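Hypoxanthine-guanine phosphoribosyltransferase (Leishmania tarentolae, PDB 1PZM) probably converts guanine and hypoxanthine to GMP and IMP by transferring the 5-phosphoribosyl group from 5-phosphoribosylpyrophosphate, as part of purine salvage. Local coordinates at residues A[77-81]-A[82-86]; A[159-162]-A[163-167]. One frame throughout, in Å; residues are numbered along the deposited sequence.

Both interactions are short-range turns of the chain within the phosphoribosyltransferase domain, and both serve connections to strands of its central parallel sheet. Interaction 1 comes first, where helix 69-81 ends and the chain turns into strand 86-91; interaction 2 follows later, in the loop from strand 148-156 to strand 169-173. Their centres lie about 28 Å apart on opposite sides of the chain's centre, and their nearest atoms remain about 14 Å from each other. Residues 77-86 face helix 30-48 and the second subunit, away from the annotated sites, whereas residues 159-167 border the loop that binds GMP. One contact thus belongs to the dimer side, the other to the nucleotide side.

Interaction 1. Residues A[77-81]-A[82-86]; sequences RFLAD and EGVPV
Leu79 turns its CG anti to its own carbonyl carbon (chi1 -76°), and its extended second torsion (chi2 172°) spreads the two methyls toward different valines beyond the helix end. Its CD2 meets Val84 CG2 at 4.0 Å. The other branch, CD1, approaches CG1 of Val86, and here the two side chains run roughly perpendicular to each other. Leu79 therefore bridges the last helical turn and the first residue of strand 86-91, and its side chain also rests on Leu59 and Leu61 of strand 59-64.

The backbone closes over this apolar cluster. Val84 N donates to Leu79 O at 3.0 Å, while Gly83 N reaches Ala80 O at 2.9 Å. Glu82 N divides itself weakly between Phe78 O and Leu79 O, so the carbonyl of Leu79 receives two N-H groups, one of them poorly aligned. Gly83 has positive phi and is the C-prime residue of the helix end.

Glu82 is bent at its second torsion, and its CG comes within 3.5 Å of Phe78 O; its carboxylate forms a salt bridge with Lys42 on helix 30-48. Asp81 forms a salt bridge with Arg194 of the second subunit, whose guanidinium also makes a cation-pi contact with Phe78. With Asp81 and Glu82 each matched to a separate cation, any repulsion between the two neighbouring acids is probably softened.

The paired bonds from Gly83 and Val84 make this a Schellman motif ending helix 69-81, and the contact of Leu79 with Val84 is the apolar pair that often goes with it. It lies at the helix-to-strand turn of a beta-alpha-beta unit in the parallel sheet of a type I phosphoribosyltransferase.

Interaction 2. Residues A[159-162]-A[163-167]; sequences SGRK and VDVLV
Arg161 reaches across the loop, touching Val163 with its aliphatic stem and Val167 with its guanidinium. CB, CG and CD of Arg161 all lie close to the carbonyl oxygen of Val163, CD nearest at 3.6 Å. Farther along, NH2 comes to 3.7 Å from Val167 CG2, the two side chains meeting at about a right angle. NE passes Val165 CG2 more loosely, at 4.4 Å. No hydrogen bond joins the two segments; these are van der Waals contacts within the loop.

The course of the arginine follows from a bend at its second torsion (chi2 -52°), which turns the chain toward residues 163-167; it then runs straight about CG-CD, and the guanidinium is twisted across it. Its polar end is fixed from outside the loop: NH2 forms a salt bridge with Asp156 and NH1 donates to the carbonyl O of Asp129, a GMP-binding residue. Asp156 probably offsets the positive charge, and the two partners together limit rotation of the flat group.

Further out, the valines pack on neighbouring elements: Val167 on Thr151 and Val153 of strand 148-156, Val165 on Ala131 and on Leu134 and Gln135 of helix 132-142, and Val163 also on Gln135. Lys162 takes a different course from Arg161: its side chain extends beyond CG and touches Ser130 and Ile132, while its backbone hydrogen-bonds to that of Ser130.

Arg161 thereby ties the crossover loop between strands 148-156 and 169-173 to residues 129-131, the loop between strand 127-128 and helix 132-142 that in type I phosphoribosyltransferases binds the 5'-phosphate of the nucleotide. Lys162, whose side chain lies about 6 Å from the bound GMP, borders the same phosphoribosyl site.

Interaction 1. Residues A[77-81]-A[82-86]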
loop_
_atom_site.group_PDB
_atom_site.type_symbol
_atom_site.label_atom_id
_atom_site.label_comp_id
_atom_site.label_asym_id
_atom_site.label_seq_id
_atom_site.Cartn_x
_atom_site.Cartn_y
_atom_site.Cartn_z
ATOM N N ARG A 77 -0.947 9.554 -4.761
ATOM C CA ARG A 77 -1.555 10.830 -4.365
ATOM C C ARG A 77 -0.842 12.105 -4.879
ATOM O O ARG A 77 -1.480 13.050 -5.276
ATOM C CB ARG A 77 -1.770 10.869 -2.855
ATOM C CG ARG A 77 -2.845 9.855 -2.384
ATOM C CD ARG A 77 -2.919 9.736 -0.898
ATOM N NE ARG A 77 -1.852 8.915 -0.310
ATOM C CZ ARG A 77 -1.912 8.576 0.992
ATOM N NH1 ARG A 77 -3.002 8.972 1.757
ATOM N NH2 ARG A 77 -0.953 7.848 1.542
ATOM N N PHE A 78 0.474 12.117 -4.911
ATOM C CA PHE A 78 1.203 13.174 -5.621
ATOM C C PHE A 78 0.889 13.268 -7.130
ATOM O O PHE A 78 0.803 14.373 -7.702
ATOM C CB PHE A 78 2.739 13.031 -5.378
ATOM C CG PHE A 78 3.133 13.354 -3.959
ATOM C CD1 PHE A 78 3.752 12.395 -3.163
ATOM C CD2 PHE A 78 2.796 14.609 -3.405
ATOM C CE1 PHE A 78 4.057 12.687 -1.807
ATOM C CE2 PHE A 78 3.065 14.917 -2.068
ATOM C CZ PHE A 78 3.712 13.934 -1.252
ATOM N N LEU A 79 0.726 12.119 -7.771
ATOM C CA LEU A 79 0.291 12.091 -9.172
ATOM C C LEU A 79 -1.155 12.648 -9.344
ATOM O O LEU A 79 -1.437 13.436 -10.283
ATOM C CB LEU A 79 0.450 10.664 -9.733
ATOM C CG LEU A 79 1.861 10.199 -10.080
ATOM C CD1 LEU A 79 1.869 8.654 -10.434
ATOM C CD2 LEU A 79 2.526 11.019 -11.198
ATOM N N ALA A 80 -2.029 12.332 -8.390
ATOM C CA ALA A 80 -3.339 12.970 -8.352
ATOM C C ALA A 80 -3.203 14.492 -8.279
ATOM O O ALA A 80 -3.930 15.204 -8.990
ATOM C CB ALA A 80 -4.152 12.488 -7.158
ATOM N N ASP A 81 -2.308 14.994 -7.426
ATOM C CA ASP A 81 -2.056 16.469 -7.355
ATOM C C ASP A 81 -1.659 17.077 -8.722
ATOM O O ASP A 81 -1.937 18.277 -9.007
ATOM C CB ASP A 81 -0.915 16.802 -6.393
ATOM C CG ASP A 81 -1.211 16.422 -4.958
ATOM O OD1 ASP A 81 -2.368 16.109 -4.581
ATOM O OD2 ASP A 81 -0.297 16.403 -4.127
ATOM N N GLU A 82 -1.008 16.250 -9.545
ATOM C CA GLU A 82 -0.558 16.708 -10.854
ATOM C C GLU A 82 -1.573 16.389 -11.969
ATOM O O GLU A 82 -1.299 16.623 -13.132
ATOM C CB GLU A 82 0.835 16.138 -11.188
ATOM C CG GLU A 82 1.991 16.500 -10.234
ATOM C CD GLU A 82 2.129 18.009 -9.890
ATOM O OE1 GLU A 82 1.963 18.901 -10.754
ATOM O OE2 GLU A 82 2.380 18.307 -8.708
ATOM N N GLY A 83 -2.755 15.878 -11.608
ATOM C CA GLY A 83 -3.771 15.503 -12.586
ATOM C C GLY A 83 -3.436 14.325 -13.504
ATOM O O GLY A 83 -3.983 14.223 -14.599
ATOM N N VAL A 84 -2.511 13.453 -13.099
ATOM C CA VAL A 84 -2.217 12.281 -13.893
ATOM C C VAL A 84 -3.188 11.169 -13.491
ATOM O O VAL A 84 -3.157 10.740 -12.329
ATOM C CB VAL A 84 -0.817 11.768 -13.603
ATOM C CG1 VAL A 84 -0.597 10.498 -14.404
ATOM C CG2 VAL A 84 0.219 12.850 -13.942
ATOM N N PRO A 85 -4.019 10.663 -14.418
ATOM C CA PRO A 85 -5.001 9.655 -14.040
ATOM C C PRO A 85 -4.254 8.355 -13.818
ATOM O O PRO A 85 -3.380 8.045 -14.636
ATOM C CB PRO A 85 -5.937 9.563 -15.245
ATOM C CG PRO A 85 -5.094 10.076 -16.447
ATOM C CD PRO A 85 -4.040 10.994 -15.864
ATOM N N VAL A 86 -4.566 7.626 -12.738
ATOM C CA VAL A 86 -3.882 6.349 -12.532
ATOM C C VAL A 86 -4.759 5.160 -12.262
ATOM O O VAL A 86 -5.893 5.318 -11.781
ATOM C CB VAL A 86 -2.760 6.384 -11.482
ATOM C CG1 VAL A 86 -1.925 7.726 -11.484
ATOM C CG2 VAL A 86 -3.149 5.895 -10.135
#

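Interaction 2. Residues A[159-162]-A[163-167]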
loop_
_atom_site.group_PDB
_atom_site.type_symbol
_atom_site.label_atom_id
_atom_site.label_comp_id
_atom_site.label_asym_id
_atom_site.label_seq_id
_atom_site.Cartn_x
_atom_site.Cartn_y
_atom_site.Cartn_z
ATOM N N SER A 159 25.817 2.067 -6.827
ATOM C CA SER A 159 27.145 1.466 -6.611
ATOM C C SER A 159 27.004 -0.045 -6.387
ATOM O O SER A 159 27.960 -0.710 -6.412
ATOM C CB SER A 159 27.934 2.108 -5.463
ATOM O OG SER A 159 27.258 1.951 -4.208
ATOM N N GLY A 160 25.784 -0.532 -6.166
ATOM C CA GLY A 160 25.521 -1.949 -6.009
ATOM C C GLY A 160 25.290 -2.789 -7.276
ATOM O O GLY A 160 25.100 -4.008 -7.153
ATOM N N ARG A 161 25.315 -2.168 -8.461
ATOM C CA ARG A 161 24.820 -2.812 -9.688
ATOM C C ARG A 161 25.562 -4.102 -10.017
ATOM O O ARG A 161 26.782 -4.094 -10.007
ATOM C CB ARG A 161 24.912 -1.852 -10.896
ATOM C CG ARG A 161 23.798 -0.761 -11.000
ATOM C CD ARG A 161 22.331 -1.367 -10.894
ATOM N NE ARG A 161 21.348 -0.308 -11.123
ATOM C CZ ARG A 161 20.772 0.402 -10.189
ATOM N NH1 ARG A 161 20.969 0.117 -8.917
ATOM N NH2 ARG A 161 19.960 1.381 -10.544
ATOM N N LYS A 162 24.836 -5.174 -10.341
ATOM C CA LYS A 162 25.450 -6.380 -10.936
ATOM C C LYS A 162 24.972 -6.585 -12.362
ATOM O O LYS A 162 25.544 -7.361 -13.093
ATOM C CB LYS A 162 25.134 -7.637 -10.136
ATOM C CG LYS A 162 25.877 -7.787 -8.823
ATOM C CD LYS A 162 25.537 -9.130 -8.158
ATOM C CE LYS A 162 25.690 -9.028 -6.652
ATOM N NZ LYS A 162 24.860 -10.022 -5.922
ATOM N N VAL A 163 23.907 -5.887 -12.745
ATOM C CA VAL A 163 23.497 -5.844 -14.155
ATOM C C VAL A 163 23.143 -4.397 -14.557
ATOM O O VAL A 163 23.069 -3.520 -13.691
ATOM C CB VAL A 163 22.330 -6.807 -14.456
ATOM C CG1 VAL A 163 22.779 -8.257 -14.308
ATOM C CG2 VAL A 163 21.059 -6.472 -13.550
ATOM N N ASP A 164 22.889 -4.182 -15.841
ATOM C CA ASP A 164 22.706 -2.857 -16.403
ATOM C C ASP A 164 21.246 -2.593 -16.759
ATOM O O ASP A 164 20.706 -3.235 -17.682
ATOM C CB ASP A 164 23.589 -2.720 -17.637
ATOM C CG ASP A 164 24.873 -2.014 -17.326
ATOM O OD1 ASP A 164 24.790 -1.000 -16.582
ATOM O OD2 ASP A 164 25.982 -2.388 -17.774
ATOM N N VAL A 165 20.584 -1.731 -15.988
ATOM C CA VAL A 165 19.175 -1.405 -16.259
ATOM C C VAL A 165 18.872 0.089 -16.330
ATOM O O VAL A 165 19.477 0.930 -15.602
ATOM C CB VAL A 165 18.108 -2.043 -15.248
ATOM C CG1 VAL A 165 18.259 -3.545 -15.132
ATOM C CG2 VAL A 165 18.118 -1.349 -13.869
ATOM N N LEU A 166 17.881 0.397 -17.175
ATOM C CA LEU A 166 17.284 1.744 -17.225
ATOM C C LEU A 166 16.377 2.034 -16.032
ATOM O O LEU A 166 15.241 1.449 -15.954
ATOM C CB LEU A 166 16.529 1.954 -18.557
ATOM C CG LEU A 166 15.931 3.373 -18.762
ATOM C CD1 LEU A 166 17.045 4.422 -18.996
ATOM C CD2 LEU A 166 14.836 3.421 -19.903
ATOM N N VAL A 167 16.848 2.890 -15.093
ATOM C CA VAL A 167 15.911 3.489 -14.054
ATOM C C VAL A 167 15.498 4.892 -14.465
ATOM O O VAL A 167 16.305 5.832 -14.442
ATOM C CB VAL A 167 16.467 3.574 -12.608
ATOM C CG1 VAL A 167 15.517 4.363 -11.698
ATOM C CG2 VAL A 167 16.616 2.198 -11.990
#